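E1 (Kluyveromyces marxianus, PDB 3VX6) activates the ubiquitin-like proteins Atg12 and Atg8 as an E1-like enzyme of autophagy and the cytoplasm-to-vacuole pathway. Local coordinates at residues A12-S17 with I140-F145. Residues are numbered along the deposited sequence; the frame is centred on the assembly and turned at random.
Sequences APSFQS and ICMPSF
Phe15, laid against Ile140 and Met142, makes this a buried, mainly apolar contact near the centre of the chain, where the approach to and start of strand 16-19 lie against the C-terminal part of strand 135-144. The two segments bury 297 Å² between them, and Phe15 contributes the largest share. With CG placed over its own backbone, flanked by N and C (chi1 69°), the ring is carried toward strand 135-144. There CE2 meets CG2 of Ile140 at 3.2 Å, while the diagonally opposite ring atom CD1 lies 3.6 Å from CB of Met142, both partners on the same side of the ring plane. The carbonyl O of Ile140 approaches the ring edge in its plane. Met142 extends past Phe15 in the opposite sense, with CG anti to the backbone N (chi1 -174°), and its SD stands 5.3 Å from the ring centroid, 55° off the normal, an oblique Met-aromatic contact. Strands 16-19 and 59-62 form a small parallel sheet and 135-144 belongs to a mixed one, so the contact joins two sheets of the Atg7 N-terminal domain. Ile60 of strand 59-62 touches Phe15 and Met142, and Leu62 touches Ile140. Without the ring, as with an alanine at Phe15, CG2 of Ile140 and CB of Met142 would probably lose their shared aromatic partner, leaving a gap between the sheets. At one end, CD1 of Ile140 packs against CB of Ser17, whose OG is hydrogen-bonded to Glu263. At the other, one water links OG of Ser14 to the carbonyl O of Met142.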
ATOM      1  N   ALA A  12      -6.528   9.315  -1.009  1.00 48.86           N
ATOM      2  CA  ALA A  12      -5.468   9.974  -0.262  1.00 48.60           C
ATOM      3  C   ALA A  12      -4.171   9.234  -0.517  1.00 48.17           C
ATOM      4  O   ALA A  12      -4.180   8.043  -0.828  1.00 46.32           O
ATOM      5  CB  ALA A  12      -5.780   9.951   1.230  1.00 48.65           C
ATOM      6  N   PRO A  13      -3.037   9.935  -0.421  1.00 48.60           N
ATOM      7  CA  PRO A  13      -1.791   9.207  -0.649  1.00 48.94           C
ATOM      8  C   PRO A  13      -1.918   8.048   0.323  1.00 48.15           C
ATOM      9  O   PRO A  13      -2.315   8.253   1.468  1.00 50.40           O
ATOM     10  CB  PRO A  13      -0.722  10.219  -0.240  1.00 49.59           C
ATOM     11  CG  PRO A  13      -1.434  11.079   0.783  1.00 50.59           C
ATOM     12  CD  PRO A  13      -2.775  11.274   0.131  1.00 50.27           C
ATOM     13  N   SER A  14      -1.615   6.837  -0.132  1.00 46.75           N
ATOM     14  CA  SER A  14      -1.760   5.641   0.697  1.00 44.53           C
ATOM     15  C   SER A  14      -0.943   5.551   1.992  1.00 44.39           C
ATOM     16  O   SER A  14      -1.186   4.664   2.812  1.00 43.06           O
ATOM     17  CB  SER A  14      -1.485   4.394  -0.153  1.00 43.73           C
ATOM     18  OG  SER A  14      -2.445   4.232  -1.187  1.00 44.07           O
ATOM     19  N   PHE A  15      -0.000   6.466   2.191  1.00 43.20           N
ATOM     20  CA  PHE A  15       0.847   6.427   3.377  1.00 42.89           C
ATOM     21  C   PHE A  15       1.711   7.674   3.432  1.00 43.07           C
ATOM     22  O   PHE A  15       1.852   8.405   2.446  1.00 42.30           O
ATOM     23  CB  PHE A  15       1.809   5.253   3.281  1.00 43.00           C
ATOM     24  CG  PHE A  15       2.858   5.452   2.210  1.00 45.69           C
ATOM     25  CD1 PHE A  15       2.490   5.514   0.864  1.00 45.18           C
ATOM     26  CD2 PHE A  15       4.185   5.708   2.549  1.00 44.23           C
ATOM     27  CE1 PHE A  15       3.424   5.835  -0.124  1.00 46.30           C
ATOM     28  CE2 PHE A  15       5.123   6.029   1.565  1.00 45.45           C
ATOM     29  CZ  PHE A  15       4.742   6.094   0.228  1.00 44.58           C
ATOM     30  N   GLN A  16       2.297   7.890   4.603  1.00 44.92           N
ATOM     31  CA  GLN A  16       3.238   8.979   4.833  1.00 45.83           C
ATOM     32  C   GLN A  16       4.425   8.257   5.457  1.00 44.50           C
ATOM     33  O   GLN A  16       4.290   7.586   6.482  1.00 41.98           O
ATOM     34  CB  GLN A  16       2.689  10.020   5.805  1.00 48.69           C
ATOM     35  CG  GLN A  16       3.718  11.075   6.177  1.00 52.59           C
ATOM     36  CD  GLN A  16       3.104  12.319   6.800  1.00 56.24           C
ATOM     37  OE1 GLN A  16       3.815  13.179   7.325  1.00 57.88           O
ATOM     38  NE2 GLN A  16       1.780  12.426   6.736  1.00 57.14           N
ATOM     39  N   SER A  17       5.581   8.360   4.819  1.00 44.31           N
ATOM     40  CA  SER A  17       6.748   7.677   5.335  1.00 45.19           C
ATOM     41  C   SER A  17       7.290   8.346   6.585  1.00 47.08           C
ATOM     42  O   SER A  17       7.142   9.557   6.805  1.00 46.81           O
ATOM     43  CB  SER A  17       7.849   7.590   4.273  1.00 43.96           C
ATOM     44  OG  SER A  17       8.425   8.851   3.999  1.00 43.41           O
ATOM     45  N   ILE A 140       9.855   6.577  -1.333  1.00 39.76           N
ATOM     46  CA  ILE A 140       8.959   5.471  -1.071  1.00 38.78           C
ATOM     47  C   ILE A 140       7.718   5.626  -1.921  1.00 39.36           C
ATOM     48  O   ILE A 140       7.314   6.746  -2.253  1.00 39.97           O
ATOM     49  CB  ILE A 140       8.549   5.417   0.407  1.00 37.62           C
ATOM     50  CG1 ILE A 140       9.799   5.324   1.285  1.00 36.75           C
ATOM     51  CG2 ILE A 140       7.646   4.219   0.650  1.00 36.03           C
ATOM     52  CD1 ILE A 140       9.517   5.259   2.779  1.00 35.47           C
ATOM     53  N   CYS A 141       7.140   4.490  -2.300  1.00 38.24           N
ATOM     54  CA  CYS A 141       5.922   4.473  -3.090  1.00 37.15           C
ATOM     55  C   CYS A 141       5.118   3.255  -2.682  1.00 37.09           C
ATOM     56  O   CYS A 141       5.670   2.226  -2.300  1.00 35.19           O
ATOM     57  CB  CYS A 141       6.220   4.402  -4.591  1.00 36.53           C
ATOM     58  SG  CYS A 141       6.621   2.755  -5.242  1.00 37.44           S
ATOM     59  N   MET A 142       3.807   3.400  -2.712  1.00 37.46           N
ATOM     60  CA  MET A 142       2.913   2.297  -2.411  1.00 38.32           C
ATOM     61  C   MET A 142       2.109   2.274  -3.703  1.00 36.58           C
ATOM     62  O   MET A 142       1.193   3.071  -3.878  1.00 36.82           O
ATOM     63  CB  MET A 142       2.031   2.633  -1.214  1.00 39.35           C
ATOM     64  CG  MET A 142       1.171   1.478  -0.767  1.00 39.75           C
ATOM     65  SD  MET A 142       0.235   1.931   0.660  1.00 41.34           S
ATOM     66  CE  MET A 142       1.251   1.324   2.002  1.00 43.71           C
ATOM     67  N   PRO A 143       2.467   1.378  -4.637  1.00 34.87           N
ATOM     68  CA  PRO A 143       1.780   1.285  -5.917  1.00 35.26           C
ATOM     69  C   PRO A 143       0.277   1.278  -5.857  1.00 35.93           C
ATOM     70  O   PRO A 143      -0.349   0.508  -5.130  1.00 33.52           O
ATOM     71  CB  PRO A 143       2.354   0.014  -6.525  1.00 35.43           C
ATOM     72  CG  PRO A 143       3.709   0.002  -5.994  1.00 33.29           C
ATOM     73  CD  PRO A 143       3.452   0.298  -4.536  1.00 33.90           C
ATOM     74  N   SER A 144      -0.270   2.192  -6.642  1.00 38.38           N
ATOM     75  CA  SER A 144      -1.693   2.403  -6.791  1.00 40.09           C
ATOM     76  C   SER A 144      -1.923   2.314  -8.297  1.00 40.36           C
ATOM     77  O   SER A 144      -1.609   3.238  -9.045  1.00 40.83           O
ATOM     78  CB  SER A 144      -2.066   3.789  -6.268  1.00 40.35           C
ATOM     79  OG  SER A 144      -3.351   4.159  -6.728  1.00 46.22           O
ATOM     80  N   PHE A 145      -2.451   1.186  -8.746  1.00 40.97           N
ATOM     81  CA  PHE A 145      -2.692   0.999 -10.163  1.00 40.09           C
ATOM     82  C   PHE A 145      -4.163   1.034 -10.509  1.00 40.81           C
ATOM     83  O   PHE A 145      -5.029   0.893  -9.646  1.00 40.50           O
ATOM     84  CB  PHE A 145      -2.113  -0.326 -10.620  1.00 38.14           C
ATOM     85  CG  PHE A 145      -2.536  -1.480  -9.772  1.00 37.74           C
ATOM     86  CD1 PHE A 145      -1.833  -1.803  -8.613  1.00 37.06           C
ATOM     87  CD2 PHE A 145      -3.641  -2.250 -10.127  1.00 35.15           C
ATOM     88  CE1 PHE A 145      -2.226  -2.879  -7.827  1.00 37.60           C
ATOM     89  CE2 PHE A 145      -4.039  -3.320  -9.351  1.00 33.17           C
ATOM     90  CZ  PHE A 145      -3.335  -3.640  -8.200  1.00 35.69           C
TER
HETATM   91  O   HOH W   1      -0.635   4.746  -3.563  1.00 47.05           O